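Local coordinates for protein alpha-1,2-mannosidase (Bacteroides thetaiotaomicron, PDB 2WW2) that hydrolyses alpha-mannosidic linkages with inversion of configuration, as a calcium-dependent glycoside hydrolase of family GH92 from a human gut symbiont, at residues N118-S123 against S136-E141; S59-F64 against S81-A86; G87-S92 against C216-F221; F188-I193 against D222-E227; R129-E134 against I231-S236. All coordinates share one frame; numbering follows the deposited sequence. Where two conformers were deposited one is given.

Interaction 1: residues N118-S123 against S136-E141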
# COMPACT_ATOMS: atom_id res chain seq x y z
N ASN A 118 -45.17 -10.28 5.02
CA ASN A 118 -46.64 -10.40 4.94
C ASN A 118 -47.18 -11.51 5.86
O ASN A 118 -48.38 -11.78 5.88
CB ASN A 118 -47.11 -10.63 3.49
CG ASN A 118 -46.55 -11.91 2.89
OD1 ASN A 118 -46.02 -12.74 3.61
ND2 ASN A 118 -46.67 -12.07 1.57
N GLY A 119 -46.29 -12.15 6.59
CA GLY A 119 -46.69 -13.15 7.57
C GLY A 119 -46.66 -14.58 7.07
O GLY A 119 -46.85 -15.52 7.84
N LEU A 120 -46.40 -14.78 5.77
CA LEU A 120 -46.32 -16.14 5.27
C LEU A 120 -45.07 -16.80 5.84
O LEU A 120 -43.98 -16.24 5.76
CB LEU A 120 -46.28 -16.16 3.73
CG LEU A 120 -46.28 -17.56 3.07
CD1 LEU A 120 -46.98 -17.49 1.69
CD2 LEU A 120 -44.86 -18.17 2.94
N GLN A 121 -45.22 -17.99 6.42
CA GLN A 121 -44.05 -18.69 6.95
C GLN A 121 -43.83 -19.95 6.16
O GLN A 121 -44.78 -20.62 5.76
CB GLN A 121 -44.23 -19.01 8.44
CG GLN A 121 -43.02 -19.75 9.08
CD GLN A 121 -43.08 -21.26 8.91
OE1 GLN A 121 -44.15 -21.84 8.73
NE2 GLN A 121 -41.92 -21.91 8.97
N THR A 122 -42.57 -20.29 5.92
CA THR A 122 -42.26 -21.56 5.26
C THR A 122 -40.95 -22.12 5.79
O THR A 122 -40.06 -21.37 6.20
CB THR A 122 -42.24 -21.41 3.72
OG1 THR A 122 -42.06 -22.70 3.12
CG2 THR A 122 -41.12 -20.51 3.27
N SER A 123 -40.85 -23.45 5.85
CA SER A 123 -39.55 -24.06 6.07
C SER A 123 -39.39 -25.30 5.20
O SER A 123 -40.37 -25.88 4.70
CB SER A 123 -39.27 -24.35 7.55
OG SER A 123 -39.89 -25.54 8.00
N SER A 136 -47.15 -22.00 6.07
CA SER A 136 -48.25 -21.42 6.82
C SER A 136 -48.71 -20.13 6.13
O SER A 136 -47.99 -19.12 6.14
CB SER A 136 -47.77 -21.12 8.25
OG SER A 136 -48.82 -20.63 9.05
N PHE A 137 -49.89 -20.14 5.51
CA PHE A 137 -50.36 -18.98 4.74
C PHE A 137 -51.04 -17.96 5.66
O PHE A 137 -51.73 -18.36 6.59
CB PHE A 137 -51.39 -19.41 3.68
CG PHE A 137 -50.79 -20.16 2.50
CD1 PHE A 137 -50.13 -19.47 1.49
CD2 PHE A 137 -50.91 -21.53 2.41
CE1 PHE A 137 -49.60 -20.14 0.41
CE2 PHE A 137 -50.38 -22.21 1.33
CZ PHE A 137 -49.71 -21.51 0.33
N PRO A 138 -50.89 -16.65 5.39
CA PRO A 138 -51.64 -15.68 6.20
C PRO A 138 -53.13 -15.84 5.95
O PRO A 138 -53.54 -16.05 4.82
CB PRO A 138 -51.17 -14.31 5.68
CG PRO A 138 -50.32 -14.57 4.48
CD PRO A 138 -49.97 -16.03 4.42
N GLU A 139 -53.93 -15.73 7.00
CA GLU A 139 -55.36 -15.94 6.84
C GLU A 139 -55.96 -14.90 5.90
O GLU A 139 -55.46 -13.78 5.79
CB GLU A 139 -56.06 -15.92 8.21
N LYS A 140 -56.99 -15.29 5.17
CA LYS A 140 -57.74 -14.34 4.35
C LYS A 140 -56.95 -13.69 3.20
O LYS A 140 -57.30 -12.60 2.75
CB LYS A 140 -58.42 -13.27 5.23
N GLU A 141 -55.88 -14.34 2.75
CA GLU A 141 -55.18 -13.90 1.55
C GLU A 141 -55.16 -15.08 0.60
O GLU A 141 -55.13 -16.23 1.04
CB GLU A 141 -53.71 -13.51 1.87
CG GLU A 141 -53.50 -12.29 2.75
CD GLU A 141 -54.14 -11.03 2.21
OE1 GLU A 141 -54.20 -10.86 0.97
OE2 GLU A 141 -54.59 -10.21 3.03
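Ser136 O takes two donors from the facing chain. Gln121 N gives it a true hydrogen bond of 3.0 Å, lying in the carbonyl plane and close to straight (165° at the hydrogen), while Leu120 CA brings a C-H to the same oxygen at 3.5 Å. The return bond, Ser136 N to Gln121 O at 2.8 Å, reaches its carbonyl with a moderate tilt and completes the pair, so that Gln121 and Ser136 form an antiparallel hydrogen-bonded bridge where the hairpin of strands 121-126 and 130-136 runs out into loops.

Beyond that bridge the partnership passes from polar to apolar. Leu120 carries its CG anti to the backbone N (chi1 -177°), and its CD1 comes obliquely to the Phe137 ring, 3.7 Å from CD1 of that ring; the two side chains run side by side, pointing the same way. Behind them the Pro138 ring closes on Leu120 and the turn before it: its CD rests 3.7 Å from Leu120 CA, and its CG 3.7 Å from Asn118 O. Pro138 and Leu120 also touch Ala86 of the neighbouring strand 80-86.

The approach to the strand is shaped within its own segment. Asn118 OD1 accepts from Leu120 N at 3.0 Å, an Asx turn, and Gly119 occupies backbone angles at which a CB would press on the preceding carbonyl. Gln121 NE2 is hydrogen-bonded to Ser113 OG and Glu134 OE2. Between these two segments a single pair of backbone bonds fixes the register, and the proline, which has no N-H to give, continues the contact with its ring carbons.

Interaction 2: residues S59-F64 against S81-A86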
# COMPACT_ATOMS: atom_id res chain seq x y z
N SER A 59 -32.97 -8.15 0.34
CA SER A 59 -34.06 -8.40 1.27
C SER A 59 -35.35 -8.88 0.60
O SER A 59 -36.43 -8.83 1.20
CB SER A 59 -34.34 -7.11 2.06
OG SER A 59 -34.74 -6.06 1.17
N LEU A 60 -35.23 -9.32 -0.65
CA LEU A 60 -36.39 -9.77 -1.43
C LEU A 60 -36.13 -11.20 -1.89
O LEU A 60 -35.11 -11.47 -2.53
CB LEU A 60 -36.61 -8.87 -2.64
CG LEU A 60 -36.90 -7.38 -2.35
CD1 LEU A 60 -36.92 -6.57 -3.65
CD2 LEU A 60 -38.23 -7.24 -1.62
N MET A 61 -37.04 -12.10 -1.55
CA MET A 61 -36.85 -13.50 -1.91
C MET A 61 -37.63 -13.84 -3.17
O MET A 61 -38.74 -13.36 -3.37
CB MET A 61 -37.29 -14.41 -0.77
CG MET A 61 -36.87 -15.84 -1.00
SD MET A 61 -35.20 -16.10 -0.44
CE MET A 61 -35.37 -15.89 1.35
N ARG A 62 -37.04 -14.67 -4.04
CA ARG A 62 -37.71 -15.07 -5.29
C ARG A 62 -38.12 -16.55 -5.33
O ARG A 62 -39.01 -16.93 -6.10
CB ARG A 62 -36.80 -14.86 -6.51
CG ARG A 62 -36.23 -13.47 -6.62
CD ARG A 62 -35.51 -13.30 -7.95
NE ARG A 62 -34.66 -12.13 -7.89
CZ ARG A 62 -34.74 -11.10 -8.71
NH1 ARG A 62 -35.64 -11.08 -9.68
NH2 ARG A 62 -33.90 -10.09 -8.56
N GLY A 63 -37.43 -17.39 -4.57
CA GLY A 63 -37.78 -18.81 -4.59
C GLY A 63 -36.90 -19.66 -3.69
O GLY A 63 -35.97 -19.14 -3.05
N PHE A 64 -37.21 -20.95 -3.65
CA PHE A 64 -36.38 -21.92 -2.96
C PHE A 64 -35.92 -22.92 -4.00
O PHE A 64 -36.72 -23.63 -4.57
CB PHE A 64 -37.15 -22.58 -1.81
CG PHE A 64 -37.59 -21.58 -0.79
CD1 PHE A 64 -36.77 -21.25 0.28
CD2 PHE A 64 -38.81 -20.92 -0.94
CE1 PHE A 64 -37.18 -20.30 1.22
CE2 PHE A 64 -39.23 -19.97 -0.03
CZ PHE A 64 -38.42 -19.66 1.06
N SER A 81 -37.21 -24.19 -8.94
CA SER A 81 -37.51 -23.59 -7.63
C SER A 81 -38.98 -23.72 -7.29
O SER A 81 -39.82 -23.94 -8.16
CB SER A 81 -37.12 -22.10 -7.56
OG SER A 81 -37.95 -21.30 -8.39
N ILE A 82 -39.27 -23.56 -6.01
CA ILE A 82 -40.63 -23.59 -5.51
C ILE A 82 -40.78 -22.32 -4.68
O ILE A 82 -39.88 -21.98 -3.93
CB ILE A 82 -40.82 -24.83 -4.60
CG1 ILE A 82 -40.84 -26.12 -5.42
CG2 ILE A 82 -42.08 -24.70 -3.77
CD1 ILE A 82 -40.67 -27.38 -4.56
N MET A 83 -41.89 -21.60 -4.83
CA MET A 83 -42.08 -20.34 -4.12
C MET A 83 -43.53 -20.20 -3.66
O MET A 83 -44.43 -20.00 -4.46
CB MET A 83 -41.70 -19.14 -5.01
CG MET A 83 -41.78 -17.82 -4.27
SD MET A 83 -40.72 -17.78 -2.80
CE MET A 83 -40.93 -16.07 -2.34
N PRO A 84 -43.76 -20.31 -2.35
CA PRO A 84 -45.11 -20.03 -1.88
C PRO A 84 -45.36 -18.51 -1.89
O PRO A 84 -44.42 -17.73 -1.68
CB PRO A 84 -45.12 -20.60 -0.46
CG PRO A 84 -43.69 -20.61 -0.04
CD PRO A 84 -42.85 -20.75 -1.29
N LEU A 85 -46.59 -18.09 -2.16
CA LEU A 85 -46.93 -16.67 -2.23
C LEU A 85 -48.28 -16.43 -1.56
O LEU A 85 -49.18 -17.25 -1.67
CB LEU A 85 -47.04 -16.21 -3.69
CG LEU A 85 -45.78 -16.18 -4.57
CD1 LEU A 85 -46.19 -15.85 -6.00
CD2 LEU A 85 -44.72 -15.15 -4.05
N ALA A 86 -48.41 -15.29 -0.89
CA ALA A 86 -49.69 -14.90 -0.35
C ALA A 86 -50.13 -13.66 -1.09
O ALA A 86 -49.32 -12.78 -1.39
CB ALA A 86 -49.57 -14.60 1.15
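Met83 and Phe64 meet through a sulfur-aromatic contact, the Met83 SD lying obliquely to the Phe64 ring at 4.9 Å from its centroid and 3.8 Å from CE2. Pro84 CD touches the same ring corner, 3.9 Å from CE2, and Ile82 O sits at the ring edge, in its plane, 3.3 Å from CD2. The sulfur also rests on the backbone of the facing strand, 3.6 Å from Gly63 CA. It arrives there because CG is anti to the backbone N (chi1 -176°) and the chain then bends at chi2, which carries CE on to Met61 O. With a serine in place of Met83, the backbone of Met61 to Gly63 would probably lose the thioether's contacts and the Phe64 ring its sulfur neighbour, a gap opening between the strands.

These side chains are set by the backbone beneath them. Phe64 N donates to Ile82 O, and Ile82 N returns the bond to Phe64 O, both at 2.9 Å and both tilted out of the carbonyl plane. Gly63 suits the tight approach, since a CB there would crowd Ser81 OG.

Farther out, Arg62 fastens its NE to Thr45 O, and Tyr112 and Val114 pack on Phe64. Arg62 and Gly63 both bond to the backbone of Gln44, a classic beta bulge in strand 60-67, which here adjoins an antiparallel pair within the beta-rich N-terminal domain of the GH92 family.

Interaction 3: residues G87-S92 against C216-F221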
# COMPACT_ATOMS: atom_id res chain seq x y z
N GLY A 87 -51.43 -13.59 -1.39
CA GLY A 87 -51.99 -12.39 -1.99
C GLY A 87 -51.92 -12.41 -3.50
O GLY A 87 -52.73 -13.04 -4.15
N GLU A 88 -50.94 -11.72 -4.06
CA GLU A 88 -50.87 -11.55 -5.51
C GLU A 88 -49.98 -12.59 -6.18
O GLU A 88 -48.86 -12.82 -5.78
CB GLU A 88 -50.39 -10.13 -5.84
CG GLU A 88 -51.48 -9.07 -5.72
N LEU A 89 -50.51 -13.23 -7.22
CA LEU A 89 -49.75 -14.22 -7.97
C LEU A 89 -48.73 -13.52 -8.86
O LEU A 89 -49.07 -12.57 -9.55
CB LEU A 89 -50.70 -15.02 -8.86
CG LEU A 89 -50.05 -16.06 -9.79
CD1 LEU A 89 -49.32 -17.13 -8.98
CD2 LEU A 89 -51.11 -16.69 -10.70
N LYS A 90 -47.49 -13.99 -8.85
CA LYS A 90 -46.47 -13.49 -9.78
C LYS A 90 -45.74 -14.70 -10.33
O LYS A 90 -45.33 -15.55 -9.54
CB LYS A 90 -45.47 -12.58 -9.06
CG LYS A 90 -46.10 -11.31 -8.48
CD LYS A 90 -46.56 -10.39 -9.61
CE LYS A 90 -47.15 -9.08 -9.05
NZ LYS A 90 -47.58 -8.20 -10.16
N MET A 91 -45.59 -14.81 -11.66
CA MET A 91 -45.02 -16.02 -12.25
C MET A 91 -43.52 -15.93 -12.47
O MET A 91 -42.77 -16.78 -12.00
CB MET A 91 -45.70 -16.38 -13.59
CG MET A 91 -47.21 -16.57 -13.49
SD MET A 91 -47.65 -17.81 -12.25
CE MET A 91 -47.00 -19.29 -13.00
N SER A 92 -43.09 -14.93 -13.22
CA SER A 92 -41.69 -14.81 -13.62
C SER A 92 -40.76 -14.53 -12.44
O SER A 92 -41.12 -13.78 -11.52
CB SER A 92 -41.52 -13.70 -14.67
OG SER A 92 -40.14 -13.50 -14.96
N CYS A 216 -43.13 -21.91 -15.97
CA CYS A 216 -43.55 -21.93 -14.58
C CYS A 216 -44.98 -22.47 -14.50
O CYS A 216 -45.70 -22.57 -15.51
CB CYS A 216 -43.50 -20.51 -13.98
SG CYS A 216 -41.85 -19.68 -14.04
N ALA A 217 -45.40 -22.82 -13.29
CA ALA A 217 -46.77 -23.27 -13.09
C ALA A 217 -47.19 -22.73 -11.75
O ALA A 217 -46.34 -22.53 -10.87
CB ALA A 217 -46.86 -24.78 -13.08
N TYR A 218 -48.48 -22.48 -11.60
CA TYR A 218 -48.98 -22.10 -10.28
C TYR A 218 -50.09 -23.03 -9.84
O TYR A 218 -50.79 -23.61 -10.66
CB TYR A 218 -49.47 -20.64 -10.26
CG TYR A 218 -50.87 -20.43 -10.78
CD1 TYR A 218 -51.98 -20.63 -9.94
CD2 TYR A 218 -51.10 -20.05 -12.10
CE1 TYR A 218 -53.27 -20.43 -10.41
CE2 TYR A 218 -52.40 -19.87 -12.57
CZ TYR A 218 -53.46 -20.05 -11.71
OH TYR A 218 -54.75 -19.87 -12.17
N LEU A 219 -50.20 -23.16 -8.53
CA LEU A 219 -51.25 -23.91 -7.88
C LEU A 219 -51.82 -22.99 -6.83
O LEU A 219 -51.06 -22.29 -6.15
CB LEU A 219 -50.65 -25.14 -7.20
CG LEU A 219 -50.01 -26.11 -8.19
CD1 LEU A 219 -48.50 -25.86 -8.24
CD2 LEU A 219 -50.32 -27.52 -7.78
N LYS A 220 -53.15 -22.96 -6.72
CA LYS A 220 -53.82 -22.15 -5.71
C LYS A 220 -54.51 -23.07 -4.70
O LYS A 220 -55.12 -24.07 -5.09
CB LYS A 220 -54.85 -21.25 -6.40
CG LYS A 220 -55.52 -20.23 -5.49
CD LYS A 220 -56.49 -19.38 -6.33
CE LYS A 220 -56.83 -18.06 -5.67
NZ LYS A 220 -57.65 -18.25 -4.44
N PHE A 221 -54.43 -22.73 -3.41
CA PHE A 221 -54.97 -23.59 -2.36
C PHE A 221 -56.05 -22.92 -1.52
O PHE A 221 -56.32 -21.73 -1.67
CB PHE A 221 -53.84 -24.12 -1.46
CG PHE A 221 -52.79 -24.88 -2.21
CD1 PHE A 221 -52.95 -26.24 -2.45
CD2 PHE A 221 -51.68 -24.23 -2.73
CE1 PHE A 221 -51.99 -26.94 -3.18
CE2 PHE A 221 -50.73 -24.91 -3.45
CZ PHE A 221 -50.87 -26.27 -3.68
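Leu89 and Tyr218 make a CH-pi contact: CD2 of the leucine stands over one face of the tyrosine ring, 3.8 Å from its centroid and only 16° off the normal, displaced a little toward the rim. The other branch, CD1, drops beside the ring to meet Tyr218 CB at 3.7 Å. Leu89 extends its CG opposite the backbone N (chi1 176°), which brings both methyls onto Tyr218.

A Met-aromatic contact accompanies it. Met91 SD approaches the Tyr218 ring obliquely, 5.2 Å from the centroid, and lies 3.9 Å from Tyr218 CB. The methionine chain is bent at both chi2 and chi3, folding CE back over the strand, where it touches Ala217 C and comes 3.8 Å from Cys216 CB.

Loop over strand is the theme here: the 87-92 connection, leaving strand 80-86 and heading for strand 98-108, lies on strand 216-221 of the GH92 N-terminal domain with no hydrogen bond between the two segments.

Polar anchoring comes from outside the pair. Tyr218 OH is hydrogen-bonded to His205 ND1, and Met91 O to Arg96. With an alanine at the position of Tyr218, Leu89 would probably lose the face it sits on, and His205 would be left without its hydroxyl mate. Apolar cover is added by Leu203, which touches Leu89, Met91 and Tyr218, while Tyr198 packs on Met91 and Cys216.

Interaction 4: residues F188-I193 against D222-E227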
# COMPACT_ATOMS: atom_id res chain seq x y z
N PHE A 188 -48.57 -32.17 -3.16
CA PHE A 188 -49.09 -31.19 -2.21
C PHE A 188 -50.12 -31.89 -1.32
O PHE A 188 -50.87 -32.77 -1.77
CB PHE A 188 -49.73 -30.00 -2.96
CG PHE A 188 -48.75 -29.25 -3.83
CD1 PHE A 188 -48.10 -28.12 -3.36
CD2 PHE A 188 -48.43 -29.71 -5.10
CE1 PHE A 188 -47.18 -27.43 -4.15
CE2 PHE A 188 -47.51 -29.02 -5.90
CZ PHE A 188 -46.89 -27.89 -5.43
N SER A 189 -50.16 -31.49 -0.05
CA SER A 189 -51.01 -32.16 0.91
C SER A 189 -52.49 -31.79 0.77
O SER A 189 -53.36 -32.53 1.20
CB SER A 189 -50.53 -31.85 2.33
OG SER A 189 -50.56 -30.45 2.56
N HIS A 190 -52.76 -30.64 0.17
CA HIS A 190 -54.12 -30.10 0.14
C HIS A 190 -54.62 -29.98 -1.30
O HIS A 190 -53.81 -29.90 -2.23
CB HIS A 190 -54.16 -28.75 0.85
CG HIS A 190 -54.16 -28.85 2.34
ND1 HIS A 190 -53.03 -29.15 3.07
CD2 HIS A 190 -55.17 -28.69 3.24
CE1 HIS A 190 -53.34 -29.18 4.36
NE2 HIS A 190 -54.63 -28.90 4.49
N PRO A 191 -55.95 -29.97 -1.49
CA PRO A 191 -56.54 -29.87 -2.82
C PRO A 191 -56.09 -28.63 -3.58
O PRO A 191 -56.01 -27.53 -3.01
CB PRO A 191 -58.04 -29.72 -2.53
CG PRO A 191 -58.23 -30.38 -1.18
CD PRO A 191 -56.97 -30.13 -0.43
N VAL A 192 -55.82 -28.83 -4.86
CA VAL A 192 -55.44 -27.77 -5.76
C VAL A 192 -56.72 -27.17 -6.35
O VAL A 192 -57.36 -27.79 -7.20
CB VAL A 192 -54.55 -28.32 -6.89
CG1 VAL A 192 -54.23 -27.23 -7.91
CG2 VAL A 192 -53.27 -28.92 -6.31
N ILE A 193 -57.09 -25.98 -5.91
CA ILE A 193 -58.35 -25.36 -6.29
C ILE A 193 -58.30 -24.74 -7.68
O ILE A 193 -59.25 -24.89 -8.46
CB ILE A 193 -58.75 -24.27 -5.29
CG1 ILE A 193 -58.72 -24.83 -3.87
CG2 ILE A 193 -60.14 -23.70 -5.61
CD1 ILE A 193 -59.48 -26.13 -3.70
N ASP A 222 -56.66 -23.71 -0.65
CA ASP A 222 -57.63 -23.18 0.30
C ASP A 222 -57.41 -23.90 1.62
O ASP A 222 -58.33 -24.50 2.18
CB ASP A 222 -59.05 -23.41 -0.19
CG ASP A 222 -60.06 -22.63 0.61
OD1 ASP A 222 -59.65 -21.68 1.32
OD2 ASP A 222 -61.26 -22.97 0.54
N VAL A 223 -56.17 -23.86 2.10
CA VAL A 223 -55.81 -24.48 3.37
C VAL A 223 -56.61 -23.83 4.50
O VAL A 223 -56.61 -22.60 4.62
CB VAL A 223 -54.31 -24.33 3.66
CG1 VAL A 223 -53.95 -25.03 4.99
CG2 VAL A 223 -53.46 -24.88 2.50
N PRO A 224 -57.29 -24.63 5.34
CA PRO A 224 -58.06 -23.99 6.40
C PRO A 224 -57.17 -23.34 7.47
O PRO A 224 -56.04 -23.78 7.71
CB PRO A 224 -58.89 -25.14 7.02
CG PRO A 224 -58.70 -26.35 6.10
CD PRO A 224 -57.42 -26.10 5.32
N ALA A 225 -57.67 -22.30 8.12
CA ALA A 225 -56.92 -21.68 9.21
C ALA A 225 -56.45 -22.74 10.21
O ALA A 225 -57.18 -23.68 10.53
CB ALA A 225 -57.78 -20.63 9.92
N GLY A 226 -55.23 -22.58 10.71
CA GLY A 226 -54.68 -23.55 11.66
C GLY A 226 -53.95 -24.70 11.00
O GLY A 226 -53.20 -25.41 11.67
N GLU A 227 -54.16 -24.91 9.70
CA GLU A 227 -53.49 -26.00 9.00
C GLU A 227 -52.30 -25.49 8.18
O GLU A 227 -52.21 -24.31 7.91
CB GLU A 227 -54.47 -26.79 8.11
CG GLU A 227 -55.58 -27.50 8.90
CD GLU A 227 -56.40 -28.46 8.03
OE1 GLU A 227 -56.02 -28.73 6.86
OE2 GLU A 227 -57.44 -28.94 8.51
O HOH W 1 -56.54 -26.55 -0.62
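A histidine-carboxylate hydrogen bond at the protein surface, between His190 and Glu227, joins two loops: the one from strand 182-188 to strand 194-198, and that from strand 216-221 to strand 229-236. His190 NE2 donates to Glu227 OE1 at 2.8 Å, practically straight at 179°. The oxygen lies in the ring plane and is met nearly head-on to its C-O bond, although the carboxylate, brought to the ring edge by a chain extended beyond CG (chi2 -170°), is turned 52° from the ring.

His190 ND1 pairs with Ser189 OG at 2.8 Å, and that hydroxyl oxygen also accepts from Thr230 N, so the imidazole is pinned at both nitrogens and its rotation fixed. One ring face is covered by Val223, whose CG1 stands 4.2 Å from the centroid, while Pro224 CD touches near CD2. Val223 is itself steadied through its backbone N by Gln143.

At the far end a water bridges the loops, giving a hydrogen to Pro191 O at 2.6 Å and accepting from Asp222 N at 2.8 Å. Beside it Ile193 CG1 lies 4.0 Å from Asp222 CB.

Glu227 is held by its own chain, its N bonding back to Pro224 O at 3.0 Å. That closes a type II beta turn with Gly226 at the third position, where positive phi suits glycine, a turn that here links successive strands of the GH92 N-terminal domain.

Interaction 5: residues R129-E134 against I231-S236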
# COMPACT_ATOMS: atom_id res chain seq x y z
N ARG A 129 -31.82 -36.66 -1.85
CA ARG A 129 -32.34 -36.38 -3.19
C ARG A 129 -33.70 -35.67 -3.18
O ARG A 129 -34.17 -35.24 -4.22
CB ARG A 129 -32.39 -37.68 -3.99
CG ARG A 129 -31.00 -38.31 -4.12
CD ARG A 129 -31.03 -39.71 -4.82
NE ARG A 129 -29.71 -40.32 -4.68
CZ ARG A 129 -29.28 -40.92 -3.58
NH1 ARG A 129 -30.08 -41.01 -2.52
NH2 ARG A 129 -28.06 -41.43 -3.55
N GLY A 130 -34.30 -35.47 -2.01
CA GLY A 130 -35.59 -34.81 -1.98
C GLY A 130 -35.66 -33.73 -0.92
O GLY A 130 -34.66 -33.44 -0.25
N ALA A 131 -36.85 -33.13 -0.77
CA ALA A 131 -37.07 -32.10 0.27
C ALA A 131 -38.52 -32.10 0.68
O ALA A 131 -39.39 -32.54 -0.09
CB ALA A 131 -36.67 -30.70 -0.26
N VAL A 132 -38.81 -31.57 1.85
CA VAL A 132 -40.20 -31.40 2.26
C VAL A 132 -40.32 -29.99 2.81
O VAL A 132 -39.43 -29.55 3.51
CB VAL A 132 -40.64 -32.46 3.30
CG1 VAL A 132 -42.06 -32.18 3.80
CG2 VAL A 132 -40.57 -33.87 2.69
N PHE A 133 -41.39 -29.27 2.41
CA PHE A 133 -41.68 -27.92 2.87
C PHE A 133 -42.90 -27.97 3.79
O PHE A 133 -43.79 -28.82 3.61
CB PHE A 133 -42.11 -27.01 1.70
CG PHE A 133 -41.01 -26.65 0.73
CD1 PHE A 133 -40.58 -25.32 0.60
CD2 PHE A 133 -40.42 -27.61 -0.07
CE1 PHE A 133 -39.58 -24.97 -0.30
CE2 PHE A 133 -39.40 -27.26 -0.98
CZ PHE A 133 -38.99 -25.95 -1.10
N GLU A 134 -43.00 -27.01 4.72
CA GLU A 134 -44.28 -26.69 5.33
C GLU A 134 -44.54 -25.25 4.91
O GLU A 134 -43.60 -24.47 4.76
CB GLU A 134 -44.20 -26.77 6.86
CG GLU A 134 -43.30 -25.62 7.43
CD GLU A 134 -43.09 -25.65 8.95
OE1 GLU A 134 -43.99 -26.15 9.68
OE2 GLU A 134 -42.01 -25.15 9.39
N ILE A 231 -45.36 -29.76 1.15
CA ILE A 231 -44.95 -30.02 -0.23
C ILE A 231 -43.82 -31.02 -0.15
O ILE A 231 -42.84 -30.79 0.56
CB ILE A 231 -44.38 -28.76 -0.93
CG1 ILE A 231 -45.31 -27.56 -0.73
CG2 ILE A 231 -44.16 -29.03 -2.45
CD1 ILE A 231 -44.78 -26.25 -1.35
N ARG A 232 -43.94 -32.13 -0.88
CA ARG A 232 -42.91 -33.16 -0.89
C ARG A 232 -42.35 -33.20 -2.28
O ARG A 232 -43.12 -33.18 -3.23
CB ARG A 232 -43.50 -34.54 -0.57
CG ARG A 232 -44.18 -34.60 0.78
CD ARG A 232 -44.89 -35.96 1.04
NE ARG A 232 -45.65 -35.82 2.27
CZ ARG A 232 -46.96 -35.63 2.32
NH1 ARG A 232 -47.67 -35.62 1.20
NH2 ARG A 232 -47.57 -35.45 3.49
N THR A 233 -41.03 -33.27 -2.41
CA THR A 233 -40.42 -33.24 -3.74
C THR A 233 -39.14 -34.09 -3.82
O THR A 233 -38.44 -34.29 -2.82
CB THR A 233 -40.18 -31.76 -4.18
OG1 THR A 233 -39.76 -31.71 -5.54
CG2 THR A 233 -39.12 -31.08 -3.31
N ALA A 234 -38.86 -34.65 -4.99
CA ALA A 234 -37.59 -35.31 -5.24
C ALA A 234 -37.30 -35.23 -6.72
O ALA A 234 -38.19 -34.93 -7.53
CB ALA A 234 -37.62 -36.78 -4.78
N SER A 235 -36.05 -35.46 -7.09
CA SER A 235 -35.66 -35.40 -8.49
C SER A 235 -34.67 -36.51 -8.81
O SER A 235 -34.13 -37.18 -7.90
CB SER A 235 -35.04 -34.03 -8.84
OG SER A 235 -33.71 -33.93 -8.33
N SER A 236 -34.43 -36.70 -10.09
CA SER A 236 -33.49 -37.72 -10.56
C SER A 236 -32.80 -37.20 -11.82
O SER A 236 -33.40 -36.43 -12.58
CB SER A 236 -34.23 -39.03 -10.90
OG SER A 236 -33.35 -39.99 -11.45
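Phe133 N to Ile231 O, at 2.8 Å and lying in the carbonyl plane, and Ala131 N to Thr233 O, also 2.8 Å, lead a run of backbone bonds between strands 130-136 and 229-236, antiparallel neighbours in the GH92 N-terminal domain. Each is answered: Thr233 N binds Ala131 O at 2.9 Å, almost in line with the carbonyl, and Ile231 N binds Phe133 O at 3.1 Å. A last bond, Ser235 N to Arg129 O, is weak at 3.4 Å.

At the non-hydrogen-bonded pair Gly130–Ala234 the strands close in, Gly130 CA coming within 3.0 Å of Thr233 O, where a CB would clash.

Phe133 CB and Ile231 CB meet at 3.9 Å. Thr233 holds OG1 opposite the backbone N (chi1 -172°), turning CG2 to Ala131 CB, near the Phe133 ring edge; this face turns to Ile82 and Phe80 of strand 80-86. On the other, Val132 CG2 lies alongside Arg232 CG, 4.1 Å away, under helices 240-250 and 256-271. The Arg232 guanidinium reaches on to a salt bridge with Glu187.

Backbone amides thus do most of the joining, while the side chains serve an apolar layer on one face and helices and charge on the other.

Read from the N terminus, interaction 2 closes first, a short excursion joining strand 60-67 to strand 80-86. Interaction 3 opens directly afterwards at 87-92 and closes only at 216-221, so its long loop encloses the whole of interaction 1. Interaction 5 begins at 129-134, between the two segments of interaction 1, and ends at 231-236; it therefore crosses both interaction 1 and interaction 3. Interaction 4 lies wholly within the span of interaction 5 and crosses interaction 3. In space, Ile82 of interaction 2 meets Phe133 and Ile231 of interaction 5, Phe221 meets Phe188, and Phe137 touches Val223, tying strands and peripheral loops of the N-terminal domain together.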